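Local coordinates for protein actinorhodin polyketide putative beta-ketoacyl synthase 2 (PDB 1TQY) that serves as the chain length factor of the actinorhodin polyketide synthase, a beta-ketoacyl synthase relative that probably helps set the length of the polyketide chain, at residues G41-F46 / T54-I59; V195-D200 / P235-A240; P225-A230 / V368-R373; L312-A317 / P372-I377. All blocks are in the same frame, centred on the assembly; numbering follows the deposited sequence.

Interaction 1 (G41-F46 / T54-I59); sequences GPVTRF and TLAGQI. With NA (sodium ion), chain K.
Thr54 meets the other segment through its carbonyl: the backbone N of Val43 donates to Thr54 O over 3.0 Å, and Pro42 CA leans on the same oxygen. This is one end of a small two-stranded antiparallel sheet, strands 40-42 and 55-57, set apart from the central sheets of the thiolase-like fold. Leu55 faces Pro42 as a non-hydrogen-bonded pair. Its CD2 lies beside the proline, 4.1 Å from Pro42 CD, the two side chains running the same way. Ala56 and Gly41 form the hydrogen-bonded pair: Ala56 N reaches Gly41 O at 3.0 Å in a nearly straight bond, while the return bond from Gly41 N to Ala56 O bends to 139°. The Ala56 methyl rests against Val43 CG2.

Extended beyond CG, the Gln58 chain carries its amide to Thr44, where OE1 accepts the backbone N of Thr44 on an in-plane lone pair at 2.8 Å and NE2 donates to Thr44 OG1 at 3.0 Å. Bonds at both ends fix the rotation of the amide. The carbonyl O of Gln58 binds the sodium ion at 2.3 Å, a site shared with Pro21 O and waters. Arg45 slides past in the opposite direction, one guanidinium face over Gln58 CG. At its edge Ile59 O lies 3.0 Å from Arg45 NH2, but at a poor angle for a hydrogen bond; NH2 pairs with Glu237 instead.

Interaction 2 (V195-D200 / P235-A240); sequences VDSALD and PGEGGA
Residues 195-199 run antiparallel to 237-240, their directions 171° apart, with Asp196 and Gly238 forming a hydrogen-bonded pair in which Gly238 N meets Asp196 O at 2.8 Å and Asp196 N meets Gly238 O at 3.2 Å. Val195 and Gly239 are the neighbouring non-hydrogen-bonded pair, with 4.4 Å between Val195 CA and Gly239 CA. A side chain on Gly239 would run into Val195 CA, which also points its hydrogen at Gly238 O. The pairing joins strands 189-196 and 238-246 in the buried heart of the thiolase-like fold, where one strand ends and the other begins.

Beyond the bridges the side chains take over. Ser197 OG, held anti to its own nitrogen (chi1 -180°), points across to Glu237 and donates to OE1 at 2.8 Å, using the anti lone pair of that oxygen. Glu237 departs with CG placed between its backbone N and carbonyl carbon (chi1 74°) and then runs straight, which brings the carboxylate level with the serine. Leu199 crosses it at about a right angle, laying CD1 3.6 Å from Glu237 CD. Asp196 sends its carboxylate away from segment 235-240, to Ser343 OG and the backbone N atoms of Ala113 and Cys114.

The second oxygen of Glu237 is taken by Arg45 and the backbone N of Ile59. A buried carboxylate with a hydroxyl on one oxygen, and a backbone N-H and a guanidinium on the other, probably stays ionised, its charge balanced by the arginine despite the leucine methyl against it.

Interaction 3 (P225-A230 / V368-R373); sequences PFDERA and VTSVPR
Two successive backbone N-H groups, those of Thr369 and Ser370, converge on a single carboxylate oxygen, Asp227 OD1. Thr369 N arrives nearly head-on to the C-O bond, 2.8 Å from Asp227 OD1. Ser370 N comes to Asp227 OD1 from above the carboxylate plane, 43° out of it, at 3.0 Å. Arg221 forms a salt bridge with the same oxygen. Asp227 reaches this spot with CG swung opposite its own nitrogen (chi1 -172°). Its other oxygen is busy too: OD2 accepts Arg229 N at 2.6 Å through the anti lone pair, closing an Asx turn, and also accepts from a water that bridges to Thr369 OG1.

That Asx turn overlaps a type I beta turn from Asp227 to Ala230. The OD1 bonds tie the loop before strand 238-246 to the loop before strand 378-379, two loops far apart in the sequence of the ketosynthase fold. Glu228 N adds a backbone bond, donating almost straight down the carbonyl of Ser370 at 2.9 Å. Val368 CG2 presses on Pro225 O. Glu228 CB touches Pro372 CG at 3.7 Å. Phe226 O is buried without a hydrogen-bond partner; Val371 CA and Pro372 CD cover it, CD at 3.1 Å.

Interaction 4 (L312-A317 / P372-I377); sequences LDAAEA and PREYGI
Ala314 and Ala317 on one flank of helix 310-324 receive the side chain of Tyr375 in a helix-against-loop packing contact, its centre about 22 Å from the centre of the chain. The small methyls let the tyrosine lie close along the helix. Its CE1 sits 3.7 Å from Ala314 CB and equally near Ala314 CA, while the Ala317 methyl packs nearer the tyrosine backbone, 3.6 Å from Tyr375 CB and 3.4 Å from Tyr375 O. Ala314 CA, Ala317 CB and Asp313 CB approach the ring obliquely. Pro372 CB lies over the centre of one ring face, so the tyrosine is held between its own loop and the helix. With CG placed beside the backbone N (chi1 -59°), the ring extends along the helix toward its N-terminal end, to Asp313.

Residues 373-375 form a short 3-10 turn, closed by bonds from Tyr375 N to Pro372 O and from Gly376 N to Arg373 O; Arg326 ties down the carbonyls of Arg373 and Glu374. Gly376, at positive phi (50°), then turns the chain toward strand 378-379 of the C-terminal half of the thiolase-like fold. Just before that strand, Ile377 CG2 touches Ala317 CB at 3.8 Å.

Polar chemistry enters at the far end of the ring. Tyr375 OH donates to a water at 2.7 Å, and that water donates in turn to Asp313 OD2, also at 2.7 Å. Phe226 N supplies a second donor to OD2, and Gly308 N fills OD1. On the solvent side, Glu374 carries OE2 to 3.8 Å from Ala314 CB.

Interactions 1 and 2 adjoin, their centres 11 Å apart, and are joined by a salt bridge and a probable backbone hydrogen bond from Gly57 to Pro235. Interaction 2 is wholly buried, a strand pairing of the central sheet, whereas interaction 1 is a small, partly exposed sheet beside the sodium site. Interactions 3 and 4 form a second pair, their centres about 25 and 27 Å from that of interaction 2, and share Pro372 and Arg373. There the backbone lacks sheet pairing: interaction 3 relies on a carboxylate gathering amide N-H groups, interaction 4 on alanine-tyrosine packing with a water bridge. Phe226 joins the two, its ring packing on Ile377.

Interaction 1 (G41-F46 / T54-I59)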
loop_
_atom_site.group_PDB
_atom_site.type_symbol
_atom_site.label_atom_id
_atom_site.label_comp_id
_atom_site.label_asym_id
_atom_site.label_seq_id
_atom_site.Cartn_x
_atom_site.Cartn_y
_atom_site.Cartn_z
ATOM N N GLY B 41 4.818 16.510 24.016
ATOM C CA GLY B 41 4.561 17.865 24.442
ATOM C C GLY B 41 3.470 18.511 23.625
ATOM O O GLY B 41 2.900 17.889 22.720
ATOM N N PRO B 42 3.135 19.764 23.943
ATOM C CA PRO B 42 2.094 20.471 23.207
ATOM C C PRO B 42 2.409 20.580 21.713
ATOM O O PRO B 42 3.574 20.654 21.307
ATOM C CB PRO B 42 2.059 21.828 23.906
ATOM C CG PRO B 42 2.407 21.458 25.328
ATOM C CD PRO B 42 3.571 20.543 25.115
ATOM N N VAL B 43 1.357 20.563 20.902
ATOM C CA VAL B 43 1.509 20.683 19.465
ATOM C C VAL B 43 1.735 22.164 19.213
ATOM O O VAL B 43 1.012 23.010 19.743
ATOM C CB VAL B 43 0.240 20.218 18.711
ATOM C CG1 VAL B 43 0.408 20.447 17.217
ATOM C CG2 VAL B 43 -0.009 18.731 18.980
ATOM N N THR B 44 2.751 22.471 18.414
ATOM C CA THR B 44 3.103 23.848 18.111
ATOM C C THR B 44 3.003 24.121 16.613
ATOM O O THR B 44 3.194 25.249 16.158
ATOM C CB THR B 44 4.526 24.139 18.613
ATOM O OG1 THR B 44 5.453 23.262 17.965
ATOM C CG2 THR B 44 4.614 23.896 20.117
ATOM N N ARG B 45 2.674 23.081 15.854
ATOM C CA ARG B 45 2.532 23.201 14.407
ATOM C C ARG B 45 1.398 24.152 14.038
ATOM O O ARG B 45 1.343 24.662 12.923
ATOM C CB ARG B 45 2.278 21.820 13.793
ATOM C CG ARG B 45 3.425 20.840 13.977
ATOM C CD ARG B 45 4.681 21.344 13.287
ATOM N NE ARG B 45 5.886 20.737 13.837
ATOM C CZ ARG B 45 6.439 19.616 13.392
ATOM N NH1 ARG B 45 5.895 18.963 12.369
ATOM N NH2 ARG B 45 7.536 19.149 13.976
ATOM N N PHE B 46 0.497 24.382 14.990
ATOM C CA PHE B 46 -0.652 25.264 14.809
ATOM C C PHE B 46 -1.256 25.456 16.199
ATOM O O PHE B 46 -0.695 24.964 17.171
ATOM C CB PHE B 46 -1.658 24.622 13.850
ATOM C CG PHE B 46 -2.107 23.259 14.278
ATOM C CD1 PHE B 46 -3.126 23.116 15.215
ATOM C CD2 PHE B 46 -1.481 22.119 13.784
ATOM C CE1 PHE B 46 -3.520 21.859 15.659
ATOM C CE2 PHE B 46 -1.861 20.852 14.217
ATOM C CZ PHE B 46 -2.888 20.722 15.163
ATOM N N THR B 54 -4.251 17.817 22.568
ATOM C CA THR B 54 -3.229 18.841 22.388
ATOM C C THR B 54 -1.796 18.345 22.462
ATOM O O THR B 54 -0.859 19.110 22.231
ATOM C CB THR B 54 -3.367 19.928 23.459
ATOM O OG1 THR B 54 -3.155 19.334 24.747
ATOM C CG2 THR B 54 -4.746 20.549 23.418
ATOM N N LEU B 55 -1.619 17.074 22.789
ATOM C CA LEU B 55 -0.277 16.522 22.920
ATOM C C LEU B 55 0.118 15.632 21.751
ATOM O O LEU B 55 -0.713 14.905 21.214
ATOM C CB LEU B 55 -0.175 15.726 24.222
ATOM C CG LEU B 55 -0.281 16.481 25.549
ATOM C CD1 LEU B 55 -0.057 15.491 26.686
ATOM C CD2 LEU B 55 0.763 17.593 25.616
ATOM N N ALA B 56 1.391 15.696 21.371
ATOM C CA ALA B 56 1.909 14.894 20.276
ATOM C C ALA B 56 3.420 14.748 20.344
ATOM O O ALA B 56 4.102 15.525 21.014
ATOM C CB ALA B 56 1.515 15.503 18.941
ATOM N N GLY B 57 3.931 13.728 19.660
ATOM C CA GLY B 57 5.363 13.503 19.615
ATOM C C GLY B 57 5.932 14.224 18.402
ATOM O O GLY B 57 5.931 13.682 17.296
ATOM N N GLN B 58 6.408 15.447 18.600
ATOM C CA GLN B 58 6.977 16.220 17.506
ATOM C C GLN B 58 8.483 16.110 17.430
ATOM O O GLN B 58 9.156 15.943 18.447
ATOM C CB GLN B 58 6.650 17.702 17.652
ATOM C CG GLN B 58 5.229 18.097 17.384
ATOM C CD GLN B 58 5.002 19.585 17.636
ATOM O OE1 GLN B 58 3.895 20.092 17.476
ATOM N NE2 GLN B 58 6.058 20.287 18.034
ATOM N N ILE B 59 8.997 16.190 16.208
ATOM C CA ILE B 59 10.432 16.188 15.975
ATOM C C ILE B 59 10.699 17.676 15.742
ATOM O O ILE B 59 10.236 18.232 14.753
ATOM C CB ILE B 59 10.802 15.382 14.720
ATOM C CG1 ILE B 59 10.508 13.893 14.955
ATOM C CG2 ILE B 59 12.278 15.605 14.384
ATOM C CD1 ILE B 59 10.829 13.008 13.760
HETATM NA NA NA K . 10.487 16.116 20.306
HETATM O O HOH W 1 11.443 16.488 22.406
HETATM O O HOH W 2 8.355 18.029 21.153
HETATM O O HOH W 3 11.989 16.691 19.248
#

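Interaction 2 (V195-D200 / P235-A240)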
loop_
_atom_site.group_PDB
_atom_site.type_symbol
_atom_site.label_atom_id
_atom_site.label_comp_id
_atom_site.label_asym_id
_atom_site.label_seq_id
_atom_site.Cartn_x
_atom_site.Cartn_y
_atom_site.Cartn_z
ATOM N N VAL B 195 7.453 5.892 7.830
ATOM C CA VAL B 195 7.489 7.162 8.520
ATOM C C VAL B 195 6.149 7.818 8.250
ATOM O O VAL B 195 5.655 7.775 7.128
ATOM C CB VAL B 195 8.602 8.083 7.956
ATOM C CG1 VAL B 195 8.450 9.487 8.518
ATOM C CG2 VAL B 195 9.979 7.535 8.315
ATOM N N ASP B 196 5.537 8.391 9.278
ATOM C CA ASP B 196 4.270 9.093 9.098
ATOM C C ASP B 196 4.385 10.414 9.824
ATOM O O ASP B 196 5.251 10.582 10.679
ATOM C CB ASP B 196 3.072 8.319 9.683
ATOM C CG ASP B 196 2.342 7.477 8.649
ATOM O OD1 ASP B 196 2.524 6.233 8.657
ATOM O OD2 ASP B 196 1.575 8.046 7.829
ATOM N N SER B 197 3.501 11.336 9.470
ATOM C CA SER B 197 3.416 12.659 10.079
ATOM C C SER B 197 2.087 13.251 9.636
ATOM O O SER B 197 1.798 13.314 8.446
ATOM C CB SER B 197 4.547 13.572 9.614
ATOM O OG SER B 197 4.422 14.837 10.239
ATOM N N ALA B 198 1.269 13.661 10.592
ATOM C CA ALA B 198 -0.018 14.246 10.270
ATOM C C ALA B 198 -0.289 15.342 11.289
ATOM O O ALA B 198 -1.327 15.351 11.953
ATOM C CB ALA B 198 -1.097 13.194 10.327
ATOM N N LEU B 199 0.660 16.268 11.392
ATOM C CA LEU B 199 0.582 17.358 12.341
ATOM C C LEU B 199 0.121 18.692 11.778
ATOM O O LEU B 199 0.735 19.726 12.024
ATOM C CB LEU B 199 1.933 17.523 13.042
ATOM C CG LEU B 199 2.345 16.301 13.848
ATOM C CD1 LEU B 199 3.676 16.559 14.531
ATOM C CD2 LEU B 199 1.259 15.995 14.889
ATOM N N ASP B 200 -0.957 18.656 11.011
ATOM C CA ASP B 200 -1.546 19.859 10.453
ATOM C C ASP B 200 -2.935 19.833 11.076
ATOM O O ASP B 200 -3.354 18.801 11.597
ATOM C CB ASP B 200 -1.666 19.765 8.938
ATOM C CG ASP B 200 -2.634 18.697 8.510
ATOM O OD1 ASP B 200 -3.765 19.028 8.089
ATOM O OD2 ASP B 200 -2.264 17.507 8.608
ATOM N N PRO B 235 -0.419 10.783 19.555
ATOM C CA PRO B 235 0.095 10.668 18.178
ATOM C C PRO B 235 1.540 11.168 18.137
ATOM O O PRO B 235 1.953 11.967 18.980
ATOM C CB PRO B 235 -0.801 11.614 17.383
ATOM C CG PRO B 235 -2.007 11.789 18.241
ATOM C CD PRO B 235 -1.483 11.795 19.633
ATOM N N GLY B 236 2.302 10.717 17.150
ATOM C CA GLY B 236 3.674 11.177 17.008
ATOM C C GLY B 236 4.012 11.223 15.530
ATOM O O GLY B 236 3.209 10.782 14.714
ATOM N N GLU B 237 5.171 11.767 15.171
ATOM C CA GLU B 237 5.587 11.810 13.767
ATOM C C GLU B 237 6.972 11.202 13.732
ATOM O O GLU B 237 7.727 11.319 14.697
ATOM C CB GLU B 237 5.637 13.252 13.235
ATOM C CG GLU B 237 6.817 14.067 13.747
ATOM C CD GLU B 237 6.856 15.499 13.192
ATOM O OE1 GLU B 237 6.253 15.764 12.124
ATOM O OE2 GLU B 237 7.515 16.358 13.820
ATOM N N GLY B 238 7.311 10.538 12.635
ATOM C CA GLY B 238 8.624 9.938 12.542
ATOM C C GLY B 238 8.561 8.459 12.246
ATOM O O GLY B 238 7.543 7.941 11.785
ATOM N N GLY B 239 9.667 7.781 12.504
ATOM C CA GLY B 239 9.731 6.355 12.257
ATOM C C GLY B 239 11.147 5.876 12.039
ATOM O O GLY B 239 12.098 6.412 12.610
ATOM N N ALA B 240 11.294 4.858 11.201
ATOM C CA ALA B 240 12.608 4.315 10.927
ATOM C C ALA B 240 12.657 3.623 9.587
ATOM O O ALA B 240 11.642 3.195 9.047
ATOM C CB ALA B 240 12.997 3.338 12.018
#

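Interaction 3 (P225-A230 / V368-R373)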
loop_
_atom_site.group_PDB
_atom_site.type_symbol
_atom_site.label_atom_id
_atom_site.label_comp_id
_atom_site.label_asym_id
_atom_site.label_seq_id
_atom_site.Cartn_x
_atom_site.Cartn_y
_atom_site.Cartn_z
ATOM N N PRO B 225 0.225 2.946 28.067
ATOM C CA PRO B 225 -0.245 1.596 27.739
ATOM C C PRO B 225 -0.064 0.600 28.892
ATOM O O PRO B 225 1.003 0.523 29.498
ATOM C CB PRO B 225 0.591 1.229 26.507
ATOM C CG PRO B 225 1.874 1.976 26.733
ATOM C CD PRO B 225 1.359 3.332 27.209
ATOM N N PHE B 226 -1.128 -0.140 29.186
ATOM C CA PHE B 226 -1.145 -1.146 30.249
ATOM C C PHE B 226 -1.257 -0.568 31.663
ATOM O O PHE B 226 -1.254 -1.314 32.641
ATOM C CB PHE B 226 0.082 -2.072 30.151
ATOM C CG PHE B 226 0.146 -2.866 28.865
ATOM C CD1 PHE B 226 1.236 -2.751 28.013
ATOM C CD2 PHE B 226 -0.908 -3.694 28.487
ATOM C CE1 PHE B 226 1.285 -3.457 26.806
ATOM C CE2 PHE B 226 -0.872 -4.403 27.284
ATOM C CZ PHE B 226 0.221 -4.279 26.442
ATOM N N ASP B 227 -1.362 0.755 31.774
ATOM C CA ASP B 227 -1.516 1.396 33.082
ATOM C C ASP B 227 -3.006 1.524 33.380
ATOM O O ASP B 227 -3.811 1.732 32.463
ATOM C CB ASP B 227 -0.892 2.790 33.072
ATOM C CG ASP B 227 -0.855 3.420 34.446
ATOM O OD1 ASP B 227 0.225 3.439 35.077
ATOM O OD2 ASP B 227 -1.913 3.893 34.904
ATOM N N GLU B 228 -3.384 1.427 34.651
ATOM C CA GLU B 228 -4.801 1.538 34.989
ATOM C C GLU B 228 -5.369 2.897 34.609
ATOM O O GLU B 228 -6.578 3.041 34.461
ATOM C CB GLU B 228 -5.027 1.268 36.477
ATOM C CG GLU B 228 -4.316 2.209 37.407
ATOM C CD GLU B 228 -4.741 1.991 38.848
ATOM O OE1 GLU B 228 -4.732 0.820 39.296
ATOM O OE2 GLU B 228 -5.079 2.990 39.521
ATOM N N ARG B 229 -4.503 3.891 34.434
ATOM C CA ARG B 229 -4.965 5.221 34.044
ATOM C C ARG B 229 -4.938 5.443 32.514
ATOM O O ARG B 229 -5.144 6.561 32.046
ATOM C CB ARG B 229 -4.129 6.312 34.734
ATOM C CG ARG B 229 -4.249 6.364 36.265
ATOM C CD ARG B 229 -5.682 6.642 36.732
ATOM N NE ARG B 229 -5.792 6.700 38.192
ATOM C CZ ARG B 229 -5.268 7.660 38.953
ATOM N NH1 ARG B 229 -4.595 8.655 38.391
ATOM N NH2 ARG B 229 -5.417 7.626 40.275
ATOM N N ALA B 230 -4.679 4.387 31.742
ATOM C CA ALA B 230 -4.649 4.502 30.282
ATOM C C ALA B 230 -5.883 5.258 29.808
ATOM O O ALA B 230 -7.002 4.927 30.195
ATOM C CB ALA B 230 -4.624 3.114 29.644
ATOM N N VAL B 368 4.133 4.688 32.702
ATOM C CA VAL B 368 3.327 3.692 33.399
ATOM C C VAL B 368 3.844 3.501 34.819
ATOM O O VAL B 368 5.050 3.365 35.025
ATOM C CB VAL B 368 3.393 2.338 32.655
ATOM C CG1 VAL B 368 2.459 1.316 33.308
ATOM C CG2 VAL B 368 3.032 2.547 31.196
ATOM N N THR B 369 2.937 3.502 35.793
ATOM C CA THR B 369 3.311 3.314 37.191
ATOM C C THR B 369 2.514 2.193 37.848
ATOM O O THR B 369 3.002 1.560 38.777
ATOM C CB THR B 369 3.102 4.598 38.015
ATOM O OG1 THR B 369 1.724 4.985 37.941
ATOM C CG2 THR B 369 3.973 5.726 37.477
ATOM N N SER B 370 1.282 1.950 37.399
ATOM C CA SER B 370 0.508 0.852 37.991
ATOM C C SER B 370 -0.224 0.006 36.962
ATOM O O SER B 370 -1.179 0.443 36.321
ATOM C CB SER B 370 -0.476 1.360 39.064
ATOM O OG SER B 370 -1.518 2.148 38.526
ATOM N N VAL B 371 0.251 -1.222 36.815
ATOM C CA VAL B 371 -0.325 -2.161 35.874
ATOM C C VAL B 371 -1.350 -3.053 36.579
ATOM O O VAL B 371 -1.030 -3.718 37.565
ATOM C CB VAL B 371 0.780 -3.045 35.245
ATOM C CG1 VAL B 371 0.171 -4.089 34.325
ATOM C CG2 VAL B 371 1.761 -2.163 34.477
ATOM N N PRO B 372 -2.605 -3.051 36.095
ATOM C CA PRO B 372 -3.688 -3.858 36.662
ATOM C C PRO B 372 -3.329 -5.340 36.671
ATOM O O PRO B 372 -2.836 -5.873 35.671
ATOM C CB PRO B 372 -4.855 -3.584 35.723
ATOM C CG PRO B 372 -4.587 -2.208 35.231
ATOM C CD PRO B 372 -3.096 -2.180 35.016
ATOM N N ARG B 373 -3.593 -6.001 37.795
ATOM C CA ARG B 373 -3.327 -7.433 37.947
ATOM C C ARG B 373 -4.034 -8.187 36.821
ATOM O O ARG B 373 -3.576 -9.240 36.365
ATOM C CB ARG B 373 -3.837 -7.898 39.325
ATOM C CG ARG B 373 -3.961 -9.417 39.523
ATOM C CD ARG B 373 -2.638 -10.134 39.315
ATOM N NE ARG B 373 -2.756 -11.594 39.404
ATOM C CZ ARG B 373 -2.912 -12.275 40.537
ATOM N NH1 ARG B 373 -2.972 -11.630 41.697
ATOM N NH2 ARG B 373 -2.997 -13.601 40.516
HETATM O O HOH W 4 -0.824 5.044 37.054
#

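Interaction 4 (L312-A317 / P372-I377)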
loop_
_atom_site.group_PDB
_atom_site.type_symbol
_atom_site.label_atom_id
_atom_site.label_comp_id
_atom_site.label_asym_id
_atom_site.label_seq_id
_atom_site.Cartn_x
_atom_site.Cartn_y
_atom_site.Cartn_z
ATOM N N LEU B 312 -8.052 -2.274 24.435
ATOM C CA LEU B 312 -7.046 -2.832 23.539
ATOM C C LEU B 312 -5.842 -3.367 24.297
ATOM O O LEU B 312 -5.196 -4.306 23.847
ATOM C CB LEU B 312 -6.588 -1.770 22.534
ATOM C CG LEU B 312 -7.653 -1.264 21.557
ATOM C CD1 LEU B 312 -7.069 -0.182 20.660
ATOM C CD2 LEU B 312 -8.151 -2.431 20.712
ATOM N N ASP B 313 -5.528 -2.755 25.435
ATOM C CA ASP B 313 -4.397 -3.211 26.243
ATOM C C ASP B 313 -4.779 -4.572 26.813
ATOM O O ASP B 313 -3.986 -5.517 26.802
ATOM C CB ASP B 313 -4.096 -2.237 27.395
ATOM C CG ASP B 313 -3.510 -0.910 26.918
ATOM O OD1 ASP B 313 -2.802 -0.896 25.886
ATOM O OD2 ASP B 313 -3.740 0.119 27.592
ATOM N N ALA B 314 -6.015 -4.668 27.292
ATOM C CA ALA B 314 -6.508 -5.905 27.870
ATOM C C ALA B 314 -6.489 -7.012 26.831
ATOM O O ALA B 314 -6.102 -8.146 27.134
ATOM C CB ALA B 314 -7.917 -5.704 28.409
ATOM N N ALA B 315 -6.908 -6.699 25.607
ATOM C CA ALA B 315 -6.894 -7.710 24.549
ATOM C C ALA B 315 -5.462 -8.176 24.300
ATOM O O ALA B 315 -5.193 -9.373 24.232
ATOM C CB ALA B 315 -7.489 -7.147 23.247
ATOM N N GLU B 316 -4.542 -7.227 24.158
ATOM C CA GLU B 316 -3.149 -7.583 23.915
ATOM C C GLU B 316 -2.491 -8.363 25.049
ATOM O O GLU B 316 -1.755 -9.320 24.800
ATOM C CB GLU B 316 -2.308 -6.343 23.621
ATOM C CG GLU B 316 -0.825 -6.677 23.499
ATOM C CD GLU B 316 -0.009 -5.579 22.858
ATOM O OE1 GLU B 316 -0.157 -4.408 23.267
ATOM O OE2 GLU B 316 0.784 -5.902 21.946
ATOM N N ALA B 317 -2.733 -7.941 26.288
ATOM C CA ALA B 317 -2.155 -8.611 27.450
ATOM C C ALA B 317 -2.663 -10.045 27.510
ATOM O O ALA B 317 -1.954 -10.960 27.922
ATOM C CB ALA B 317 -2.544 -7.873 28.716
ATOM N N PRO B 372 -2.605 -3.051 36.095
ATOM C CA PRO B 372 -3.688 -3.858 36.662
ATOM C C PRO B 372 -3.329 -5.340 36.671
ATOM O O PRO B 372 -2.836 -5.873 35.671
ATOM C CB PRO B 372 -4.855 -3.584 35.723
ATOM C CG PRO B 372 -4.587 -2.208 35.231
ATOM C CD PRO B 372 -3.096 -2.180 35.016
ATOM N N ARG B 373 -3.593 -6.001 37.795
ATOM C CA ARG B 373 -3.327 -7.433 37.947
ATOM C C ARG B 373 -4.034 -8.187 36.821
ATOM O O ARG B 373 -3.576 -9.240 36.365
ATOM C CB ARG B 373 -3.837 -7.898 39.325
ATOM C CG ARG B 373 -3.961 -9.417 39.523
ATOM C CD ARG B 373 -2.638 -10.134 39.315
ATOM N NE ARG B 373 -2.756 -11.594 39.404
ATOM C CZ ARG B 373 -2.912 -12.275 40.537
ATOM N NH1 ARG B 373 -2.972 -11.630 41.697
ATOM N NH2 ARG B 373 -2.997 -13.601 40.516
ATOM N N GLU B 374 -5.152 -7.624 36.372
ATOM C CA GLU B 374 -5.953 -8.206 35.301
ATOM C C GLU B 374 -5.102 -8.537 34.071
ATOM O O GLU B 374 -5.219 -9.621 33.499
ATOM C CB GLU B 374 -7.075 -7.226 34.913
ATOM C CG GLU B 374 -8.004 -7.696 33.793
ATOM C CD GLU B 374 -8.795 -6.551 33.155
ATOM O OE1 GLU B 374 -9.261 -5.653 33.894
ATOM O OE2 GLU B 374 -8.962 -6.556 31.911
ATOM N N TYR B 375 -4.236 -7.611 33.668
ATOM C CA TYR B 375 -3.395 -7.833 32.484
ATOM C C TYR B 375 -2.404 -8.983 32.617
ATOM O O TYR B 375 -1.966 -9.566 31.615
ATOM C CB TYR B 375 -2.646 -6.546 32.110
ATOM C CG TYR B 375 -3.561 -5.372 31.818
ATOM C CD1 TYR B 375 -4.911 -5.574 31.522
ATOM C CD2 TYR B 375 -3.072 -4.067 31.793
ATOM C CE1 TYR B 375 -5.750 -4.511 31.207
ATOM C CE2 TYR B 375 -3.908 -2.997 31.474
ATOM C CZ TYR B 375 -5.247 -3.235 31.181
ATOM O OH TYR B 375 -6.074 -2.190 30.838
ATOM N N GLY B 376 -2.035 -9.292 33.856
ATOM C CA GLY B 376 -1.099 -10.375 34.101
ATOM C C GLY B 376 0.158 -10.309 33.252
ATOM O O GLY B 376 0.499 -11.274 32.581
ATOM N N ILE B 377 0.859 -9.180 33.268
ATOM C CA ILE B 377 2.071 -9.077 32.472
ATOM C C ILE B 377 3.256 -8.600 33.295
ATOM O O ILE B 377 3.091 -7.918 34.305
ATOM C CB ILE B 377 1.900 -8.112 31.283
ATOM C CG1 ILE B 377 1.569 -6.711 31.790
ATOM C CG2 ILE B 377 0.803 -8.622 30.356
ATOM C CD1 ILE B 377 1.505 -5.673 30.682
HETATM O O HOH W 5 -4.419 -0.098 30.242
#